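Local coordinates for protein adenylyltransferase and sulfurtransferase uba4 (Chaetomium thermophilum, PDB 6YUB) that probably activates a ubiquitin-like sulfur carrier by adenylation and thiocarboxylation, serving tRNA wobble-uridine thiolation and molybdenum cofactor biosynthesis, at residues G273-K276 and A281-E284; L167-T172 and K244-P249. One frame throughout, in Å; residues are numbered along the deposited sequence.

Contact 1. Residues G273-K276 and A281-E284; sequences GGRK and ACGE. With ZN (zinc ion), chain E.
Arg275 lies alongside Cys282, one of the four cysteines that bind the zinc ion. Its NE comes 3.5 Å from Cys282 CB, while the carbonyl oxygen Cys282 O sits over one face of the guanidinium, displaced toward its rim. No hydrogen bond forms between the two; the oxygen lies above the guanidinium plane and does not meet one of its N-H groups end-on. The side chain leaves the backbone extended, with CG anti to the backbone N (chi1 163°), and bends at chi3 (-69°). That bend carries the guanidinium past the cysteine. Arg275 CG is 3.9 Å from Cys282 SG, so the aliphatic part of the arginine borders the sulfur. The polar end is satisfied elsewhere: NH2 bonds to Thr172 O, and NH1 to Pro173 O and Val176 O. These bonds fix how the guanidinium is turned. An alanine here is likely to leave those three carbonyls without this donor and open a gap beside Cys282.

Cys282 SG stands between the backbone N and the carbonyl carbon (chi1 59°). From there it binds the zinc ion at 2.2 Å. Beside the zinc, the arginine's positive charge may further favour the thiolate form of the sulfur. Further along, Lys276 O packs 3.5 Å from Gly283 CA. The lysine side chain leads off and makes a salt bridge with Asp278. Cys184, Cys187 and Cys279 complete the metal site. Two CxxC pairs around one zinc make this a structural-type Cys4 site, as in the HesA/MoeB/ThiF family.

Contact 2. Residues L167-T172 and K244-P249; sequences LNCPPT and KNLVQP
Cys169 and Pro170 meet Leu246 where the loop after strand 161-167 passes the loop leading into strand 250-255. Leu167 ends strand 161-167, and its side chain packs on Tyr185 and Cys188 of helix 185-188. Asn168 follows with positive phi and psi (51° and 43°) and faces back into its own turn. Its OD1 accepts the backbone N-H of Thr172, with Thr172 N 3.2 Å from Asn168 OD1 and the donor tilted 28° from the carbonyl plane. Its ND2 bonds to Lys150 O, so both ends of the amide are held.

Cys169 carries the contact with its backbone and its side chain. The carbonyl oxygen Cys169 O lies 3.2 Å from Leu246 CB, a close approach without a hydrogen bond. Cys169 SG, anti to the backbone N, reaches Leu246 CD2 at 4.2 Å. Pro170 follows a cis peptide bond. Its CD meets the other methyl, Leu246 CD1, at 4.0 Å, and the two side chains cross at about a right angle. The branched end of the leucine thus divides between cysteine sulfur and proline ring.

Leu246 also packs on Leu230 of the same chain and on an apolar side chain of another protein chain of the assembly. This end of the contact therefore belongs to the interface with that chain. With no hydrogen bond between the two segments, this buried contact rests on van der Waals packing of Leu246 against Cys169 and Pro170, while the polar bonds named here hold the first loop in form.

The centres of contacts 1 and 2 are about 12 Å apart, on the same side of the chain's centre. Along the chain they come in series: 167-172 and 244-249 first, then 273-276 and 281-284. Contact 2 sits where the neighbouring antiparallel strands 161-167 and 250-255 meet their loops. Contact 1 lies in the loop after strand 267-271, the edge strand of the sheet within this chain. The arginine's bond to Thr172 O joins the two contacts, and Gly273 and Gly274 pack against Pro249 and Gln248. The zinc-bearing loop is thus tied to the end of the ThiF-family sheet, next to a loop that touches another protein chain of the assembly.

Contact 1. Residues G273-K276 and A281-E284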
loop_
_atom_site.group_PDB
_atom_site.type_symbol
_atom_site.label_atom_id
_atom_site.label_comp_id
_atom_site.label_asym_id
_atom_site.label_seq_id
_atom_site.Cartn_x
_atom_site.Cartn_y
_atom_site.Cartn_z
ATOM N N GLY B 273 11.715 4.303 18.673
ATOM C CA GLY B 273 12.486 3.927 19.835
ATOM C C GLY B 273 11.776 2.879 20.665
ATOM O O GLY B 273 10.601 2.570 20.468
ATOM N N GLY B 274 12.517 2.316 21.613
ATOM C CA GLY B 274 11.961 1.359 22.543
ATOM C C GLY B 274 11.124 2.036 23.610
ATOM O O GLY B 274 10.813 3.227 23.548
ATOM N N ARG B 275 10.750 1.245 24.614
ATOM C CA ARG B 275 9.990 1.769 25.740
ATOM C C ARG B 275 10.719 2.948 26.372
ATOM O O ARG B 275 11.916 2.878 26.652
ATOM C CB ARG B 275 9.768 0.665 26.778
ATOM C CG ARG B 275 9.351 1.173 28.153
ATOM C CD ARG B 275 8.998 0.018 29.078
ATOM N NE ARG B 275 7.770 -0.653 28.656
ATOM C CZ ARG B 275 7.286 -1.754 29.222
ATOM N NH1 ARG B 275 7.927 -2.324 30.233
ATOM N NH2 ARG B 275 6.162 -2.291 28.769
ATOM N N LYS B 276 9.988 4.038 26.585
ATOM C CA LYS B 276 10.546 5.202 27.258
ATOM C C LYS B 276 10.488 5.016 28.768
ATOM O O LYS B 276 9.490 4.537 29.316
ATOM C CB LYS B 276 9.796 6.473 26.855
ATOM C CG LYS B 276 10.229 7.042 25.506
ATOM C CD LYS B 276 9.587 8.399 25.231
ATOM C CE LYS B 276 10.100 9.479 26.181
ATOM N NZ LYS B 276 8.995 10.362 26.658
ATOM N N ALA B 281 2.361 5.611 30.686
ATOM C CA ALA B 281 1.649 4.344 30.787
ATOM C C ALA B 281 2.553 3.165 31.130
ATOM O O ALA B 281 2.249 2.408 32.059
ATOM C CB ALA B 281 0.908 4.059 29.470
ATOM N N CYS B 282 3.649 2.977 30.388
ATOM C CA CYS B 282 4.508 1.816 30.566
ATOM C C CYS B 282 5.840 2.147 31.223
ATOM O O CYS B 282 6.641 1.236 31.460
ATOM C CB CYS B 282 4.758 1.131 29.212
ATOM S SG CYS B 282 5.542 2.164 27.938
ATOM N N GLY B 283 6.095 3.410 31.543
ATOM C CA GLY B 283 7.375 3.817 32.072
ATOM C C GLY B 283 7.534 3.529 33.551
ATOM O O GLY B 283 6.666 2.961 34.213
ATOM N N GLU B 284 8.690 3.940 34.071
ATOM C CA GLU B 284 8.982 3.784 35.489
ATOM C C GLU B 284 8.028 4.633 36.320
ATOM O O GLU B 284 7.645 5.736 35.922
ATOM C CB GLU B 284 10.432 4.185 35.767
ATOM C CG GLU B 284 10.992 3.696 37.092
ATOM C CD GLU B 284 12.487 3.941 37.211
ATOM O OE1 GLU B 284 12.937 5.065 36.891
ATOM O OE2 GLU B 284 13.213 3.006 37.611
HETATM ZN ZN ZN E . 4.700 3.734 26.639
#

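Contact 2. Residues L167-T172 and K244-P249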
loop_
_atom_site.group_PDB
_atom_site.type_symbol
_atom_site.label_atom_id
_atom_site.label_comp_id
_atom_site.label_asym_id
_atom_site.label_seq_id
_atom_site.Cartn_x
_atom_site.Cartn_y
_atom_site.Cartn_z
ATOM N N LEU B 167 3.048 -2.822 18.539
ATOM C CA LEU B 167 3.408 -2.263 19.834
ATOM C C LEU B 167 3.390 -3.349 20.899
ATOM O O LEU B 167 2.640 -4.327 20.807
ATOM C CB LEU B 167 2.447 -1.129 20.233
ATOM C CG LEU B 167 2.354 0.046 19.260
ATOM C CD1 LEU B 167 1.083 0.853 19.501
ATOM C CD2 LEU B 167 3.586 0.934 19.384
ATOM N N ASN B 168 4.225 -3.158 21.915
ATOM C CA ASN B 168 4.263 -4.027 23.091
ATOM C C ASN B 168 4.363 -5.494 22.689
ATOM O O ASN B 168 3.698 -6.366 23.253
ATOM C CB ASN B 168 3.041 -3.787 23.978
ATOM C CG ASN B 168 3.186 -4.409 25.352
ATOM O OD1 ASN B 168 4.279 -4.453 25.914
ATOM N ND2 ASN B 168 2.076 -4.901 25.902
ATOM N N CYS B 169 5.210 -5.772 21.701
ATOM C CA CYS B 169 5.406 -7.131 21.205
ATOM C C CYS B 169 6.899 -7.403 21.124
ATOM O O CYS B 169 7.614 -6.690 20.395
ATOM C CB CYS B 169 4.745 -7.307 19.835
ATOM S SG CYS B 169 4.723 -9.014 19.241
ATOM N N PRO B 170 7.428 -8.398 21.865
ATOM C CA PRO B 170 6.693 -9.195 22.867
ATOM C C PRO B 170 6.345 -8.350 24.090
ATOM O O PRO B 170 7.138 -7.491 24.467
ATOM C CB PRO B 170 7.668 -10.321 23.211
ATOM C CG PRO B 170 9.024 -9.755 22.924
ATOM C CD PRO B 170 8.837 -8.822 21.748
ATOM N N PRO B 171 5.179 -8.586 24.693
ATOM C CA PRO B 171 4.750 -7.732 25.811
ATOM C C PRO B 171 5.720 -7.773 26.981
ATOM O O PRO B 171 6.312 -8.811 27.285
ATOM C CB PRO B 171 3.376 -8.306 26.191
ATOM C CG PRO B 171 3.387 -9.705 25.665
ATOM C CD PRO B 171 4.204 -9.658 24.407
ATOM N N THR B 172 5.867 -6.623 27.639
ATOM C CA THR B 172 6.715 -6.482 28.822
ATOM C C THR B 172 5.896 -5.830 29.934
ATOM O O THR B 172 5.223 -4.806 29.680
ATOM C CB THR B 172 7.952 -5.637 28.529
ATOM O OG1 THR B 172 8.661 -6.191 27.416
ATOM C CG2 THR B 172 8.868 -5.593 29.748
ATOM N N LYS B 244 14.077 -8.696 13.972
ATOM C CA LYS B 244 12.641 -8.940 14.062
ATOM C C LYS B 244 11.830 -7.650 14.115
ATOM O O LYS B 244 10.605 -7.705 13.968
ATOM C CB LYS B 244 12.339 -9.789 15.298
ATOM C CG LYS B 244 12.734 -11.257 15.163
ATOM C CD LYS B 244 12.472 -12.018 16.464
ATOM C CE LYS B 244 12.486 -13.528 16.257
ATOM N NZ LYS B 244 13.840 -14.065 16.010
ATOM N N ASN B 245 12.471 -6.502 14.327
ATOM C CA ASN B 245 11.793 -5.207 14.319
ATOM C C ASN B 245 10.651 -5.168 15.339
ATOM O O ASN B 245 9.544 -4.714 15.054
ATOM C CB ASN B 245 11.273 -4.882 12.916
ATOM C CG ASN B 245 12.354 -4.936 11.865
ATOM O OD1 ASN B 245 12.313 -5.771 10.952
ATOM N ND2 ASN B 245 13.332 -4.046 11.978
ATOM N N LEU B 246 10.941 -5.653 16.546
ATOM C CA LEU B 246 9.950 -5.723 17.614
ATOM C C LEU B 246 10.248 -4.737 18.740
ATOM O O LEU B 246 9.402 -3.897 19.069
ATOM C CB LEU B 246 9.879 -7.155 18.161
ATOM C CG LEU B 246 9.319 -8.212 17.204
ATOM C CD1 LEU B 246 9.371 -9.595 17.841
ATOM C CD2 LEU B 246 7.903 -7.873 16.785
ATOM N N VAL B 247 11.432 -4.817 19.346
ATOM C CA VAL B 247 11.760 -3.910 20.446
ATOM C C VAL B 247 11.796 -2.469 19.956
ATOM O O VAL B 247 11.359 -1.547 20.660
ATOM C CB VAL B 247 13.092 -4.324 21.100
ATOM C CG1 VAL B 247 13.640 -3.193 21.958
ATOM C CG2 VAL B 247 12.893 -5.581 21.936
ATOM N N GLN B 248 12.320 -2.248 18.748
ATOM C CA GLN B 248 12.302 -0.941 18.090
ATOM C C GLN B 248 11.510 -1.110 16.802
ATOM O O GLN B 248 12.086 -1.386 15.739
ATOM C CB GLN B 248 13.714 -0.428 17.820
ATOM C CG GLN B 248 14.439 0.039 19.066
ATOM C CD GLN B 248 15.754 0.732 18.757
ATOM O OE1 GLN B 248 15.776 1.806 18.153
ATOM N NE2 GLN B 248 16.856 0.116 19.162
ATOM N N PRO B 249 10.189 -0.963 16.847
ATOM C CA PRO B 249 9.365 -1.264 15.673
ATOM C C PRO B 249 9.399 -0.132 14.654
ATOM O O PRO B 249 9.853 0.980 14.920
ATOM C CB PRO B 249 7.959 -1.438 16.263
ATOM C CG PRO B 249 7.956 -0.513 17.460
ATOM C CD PRO B 249 9.376 -0.526 18.005
#